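Local coordinates for uncharacterized protein (Methanosarcina mazei, PDB 3R6A) that is of unknown function but belongs to the glyoxalase/bleomycin resistance/dioxygenase superfamily and assembles as a dimer of identical subunits, at residues 9-14 and 68-73. Sequence-based numbering, arbitrary orientation.
Sequences LSRLYV and QATFLV
The guanidinium group of Arg11 meets Thr70 at its edge: OG1 of Thr70 lies near the guanidinium plane, 3.0 Å from Arg11 NH1. At another edge, Arg11 NE donates to Tyr13 OH over 3.0 Å, with the acceptor only 14° from the plane. A water sits at the edge of the Tyr13 ring and in its plane, 2.7 Å from Tyr13 OH. The bend at chi3 (67°) brings the arginine head to both hydroxyls, while Arg11 CD rests 3.6 Å from CA of Ala69. Beyond the two strands, Glu114 forms a salt bridge with Arg11 NH1 and a hydrogen bond with Thr70 OG1, and Arg11 NH2 is bound to the carbonyl of Phe64. Beside this cluster the strands run antiparallel at 146°, joined by two backbone bonds: N of Leu9 to O of Thr70 at 2.7 Å, and N of Thr70 to O of Leu9 at 3.0 Å. CB of Leu9 and CB of Thr70 stand 4.1 Å apart on the same face of the sheet. Toward Arg11 and Gln68 the strands diverge, and another water links Arg11 N to Gln68 O. Strands 5-14 and 69-73 join the sheet's two halves, ending in 51-55 and 112-118, consistent with the paired modules of the glyoxalase fold. The bonds to Tyr13, Glu114 and Phe64 probably limit rotation of the arginine head, its buried charge probably balanced at least partly by Glu114.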
ATOM      1  N   LEU B   9      -2.568   4.272  -3.191  1.00 15.01           N
ATOM      2  CA  LEU B   9      -1.113   4.258  -3.204  1.00 14.15           C
ATOM      3  C   LEU B   9      -0.506   3.526  -2.023  1.00 14.02           C
ATOM      4  O   LEU B   9      -0.841   3.802  -0.866  1.00 13.83           O
ATOM      5  CB  LEU B   9      -0.600   5.702  -3.245  1.00 14.97           C
ATOM      6  CG  LEU B   9      -1.187   6.539  -4.384  1.00 15.11           C
ATOM      7  CD1 LEU B   9      -0.773   7.995  -4.224  1.00 18.58           C
ATOM      8  CD2 LEU B   9      -0.708   5.987  -5.724  1.00 16.30           C
ATOM      9  N   SER B  10       0.387   2.586  -2.324  1.00 13.90           N
ATOM     10  CA  SER B  10       1.074   1.808  -1.294  1.00 13.40           C
ATOM     11  C   SER B  10       2.315   2.586  -0.876  1.00 16.12           C
ATOM     12  O   SER B  10       3.019   3.143  -1.715  1.00 18.16           O
ATOM     13  CB  SER B  10       1.469   0.440  -1.842  1.00 14.88           C
ATOM     14  OG  SER B  10       0.317  -0.257  -2.285  1.00 15.41           O
ATOM     15  N   ARG B  11       2.591   2.592   0.422  1.00 13.98           N
ATOM     16  CA  ARG B  11       3.706   3.348   0.971  1.00 13.01           C
ATOM     17  C   ARG B  11       4.923   2.526   1.360  1.00 13.30           C
ATOM     18  O   ARG B  11       4.803   1.512   2.041  1.00 12.94           O
ATOM     19  CB  ARG B  11       3.220   4.121   2.198  1.00 14.57           C
ATOM     20  CG  ARG B  11       2.075   5.088   1.914  1.00 15.80           C
ATOM     21  CD  ARG B  11       1.253   5.346   3.176  1.00 16.33           C
ATOM     22  NE  ARG B  11       1.981   6.087   4.212  1.00 16.13           N
ATOM     23  CZ  ARG B  11       2.037   7.414   4.287  1.00 19.94           C
ATOM     24  NH1 ARG B  11       1.415   8.163   3.385  1.00 18.37           N
ATOM     25  NH2 ARG B  11       2.694   7.999   5.284  1.00 19.36           N
ATOM     26  N   LEU B  12       6.092   2.977   0.918  1.00 12.47           N
ATOM     27  CA  LEU B  12       7.350   2.328   1.256  1.00 13.94           C
ATOM     28  C   LEU B  12       8.213   3.413   1.895  1.00 14.32           C
ATOM     29  O   LEU B  12       8.166   4.579   1.490  1.00 14.60           O
ATOM     30  CB  LEU B  12       8.043   1.758   0.011  1.00 13.82           C
ATOM     31  CG  LEU B  12       7.327   0.623  -0.725  1.00 14.58           C
ATOM     32  CD1 LEU B  12       8.237   0.066  -1.813  1.00 15.33           C
ATOM     33  CD2 LEU B  12       6.948  -0.483   0.252  1.00 17.21           C
ATOM     34  N   TYR B  13       8.991   3.018   2.896  1.00 15.32           N
ATOM     35  CA  TYR B  13       9.844   3.937   3.638  1.00 16.11           C
ATOM     36  C   TYR B  13      11.302   3.563   3.460  1.00 17.50           C
ATOM     37  O   TYR B  13      11.704   2.438   3.753  1.00 19.10           O
ATOM     38  CB  TYR B  13       9.456   3.877   5.112  1.00 17.59           C
ATOM     39  CG  TYR B  13       7.965   3.969   5.305  1.00 17.10           C
ATOM     40  CD1 TYR B  13       7.336   5.202   5.463  1.00 17.14           C
ATOM     41  CD2 TYR B  13       7.168   2.822   5.267  1.00 17.07           C
ATOM     42  CE1 TYR B  13       5.950   5.293   5.577  1.00 18.55           C
ATOM     43  CE2 TYR B  13       5.786   2.903   5.378  1.00 18.13           C
ATOM     44  CZ  TYR B  13       5.184   4.140   5.533  1.00 17.77           C
ATOM     45  OH  TYR B  13       3.817   4.222   5.640  1.00 17.86           O
ATOM     46  N   VAL B  14      12.091   4.521   2.984  1.00 17.06           N
ATOM     47  CA  VAL B  14      13.504   4.292   2.731  1.00 17.18           C
ATOM     48  C   VAL B  14      14.367   5.424   3.281  1.00 18.51           C
ATOM     49  O   VAL B  14      13.872   6.509   3.580  1.00 17.41           O
ATOM     50  CB  VAL B  14      13.760   4.146   1.214  1.00 18.06           C
ATOM     51  CG1 VAL B  14      12.941   2.978   0.663  1.00 17.38           C
ATOM     52  CG2 VAL B  14      13.396   5.443   0.493  1.00 16.43           C
ATOM     53  N   GLN B  68      -1.266   3.447   6.968  1.00 19.35           N
ATOM     54  CA  GLN B  68      -1.276   2.211   6.184  1.00 20.06           C
ATOM     55  C   GLN B  68      -1.174   2.412   4.673  1.00 18.72           C
ATOM     56  O   GLN B  68      -0.465   1.673   3.980  1.00 19.67           O
ATOM     57  CB  GLN B  68      -2.551   1.414   6.487  1.00 24.47           C
ATOM     58  CG  GLN B  68      -2.835   1.196   7.971  1.00 30.27           C
ATOM     59  CD  GLN B  68      -1.753   0.400   8.656  1.00 34.09           C
ATOM     60  OE1 GLN B  68      -1.405  -0.698   8.219  1.00 38.81           O
ATOM     61  NE2 GLN B  68      -1.214   0.944   9.740  1.00 35.83           N
ATOM     62  N   ALA B  69      -1.894   3.402   4.159  1.00 16.17           N
ATOM     63  CA  ALA B  69      -1.902   3.669   2.726  1.00 15.03           C
ATOM     64  C   ALA B  69      -2.451   5.054   2.440  1.00 15.35           C
ATOM     65  O   ALA B  69      -2.959   5.728   3.333  1.00 15.13           O
ATOM     66  CB  ALA B  69      -2.746   2.624   2.009  1.00 14.29           C
ATOM     67  N   THR B  70      -2.342   5.469   1.184  1.00 13.64           N
ATOM     68  CA  THR B  70      -2.820   6.778   0.759  1.00 13.64           C
ATOM     69  C   THR B  70      -3.858   6.605  -0.343  1.00 14.03           C
ATOM     70  O   THR B  70      -3.631   5.889  -1.320  1.00 13.06           O
ATOM     71  CB  THR B  70      -1.644   7.632   0.251  1.00 13.03           C
ATOM     72  OG1 THR B  70      -0.774   7.923   1.352  1.00 14.07           O
ATOM     73  CG2 THR B  70      -2.131   8.930  -0.377  1.00 13.45           C
ATOM     74  N   PHE B  71      -5.008   7.244  -0.162  1.00 12.73           N
ATOM     75  CA  PHE B  71      -6.083   7.179  -1.141  1.00 13.11           C
ATOM     76  C   PHE B  71      -6.176   8.514  -1.853  1.00 12.78           C
ATOM     77  O   PHE B  71      -6.450   9.532  -1.221  1.00 13.65           O
ATOM     78  CB  PHE B  71      -7.443   6.925  -0.476  1.00 12.02           C
ATOM     79  CG  PHE B  71      -7.611   5.556   0.130  1.00 13.23           C
ATOM     80  CD1 PHE B  71      -6.584   4.617   0.114  1.00 13.81           C
ATOM     81  CD2 PHE B  71      -8.822   5.214   0.734  1.00 14.14           C
ATOM     82  CE1 PHE B  71      -6.761   3.362   0.693  1.00 13.70           C
ATOM     83  CE2 PHE B  71      -9.006   3.963   1.316  1.00 15.37           C
ATOM     84  CZ  PHE B  71      -7.972   3.035   1.293  1.00 14.28           C
ATOM     85  N   LEU B  72      -5.934   8.515  -3.161  1.00 13.66           N
ATOM     86  CA  LEU B  72      -6.068   9.733  -3.955  1.00 15.77           C
ATOM     87  C   LEU B  72      -7.551   9.753  -4.326  1.00 16.59           C
ATOM     88  O   LEU B  72      -8.064   8.788  -4.900  1.00 16.82           O
ATOM     89  CB  LEU B  72      -5.193   9.651  -5.211  1.00 16.20           C
ATOM     90  CG  LEU B  72      -5.254  10.793  -6.227  1.00 20.18           C
ATOM     91  CD1 LEU B  72      -4.924  12.130  -5.566  1.00 21.82           C
ATOM     92  CD2 LEU B  72      -4.266  10.497  -7.347  1.00 21.01           C
ATOM     93  N   VAL B  73      -8.242  10.836  -3.980  1.00 15.49           N
ATOM     94  CA  VAL B  73      -9.673  10.935  -4.242  1.00 16.97           C
ATOM     95  C   VAL B  73     -10.068  12.185  -5.015  1.00 19.76           C
ATOM     96  O   VAL B  73      -9.301  13.141  -5.111  1.00 19.79           O
ATOM     97  CB  VAL B  73     -10.476  10.902  -2.912  1.00 15.60           C
ATOM     98  CG1 VAL B  73     -10.115   9.654  -2.122  1.00 13.62           C
ATOM     99  CG2 VAL B  73     -10.170  12.142  -2.080  1.00 16.71           C
TER
HETATM  100  O   HOH W   1       0.838   0.927   1.914  1.00 21.30           O
HETATM  101  O   HOH W   2       2.556   1.789   5.537  1.00 30.04           O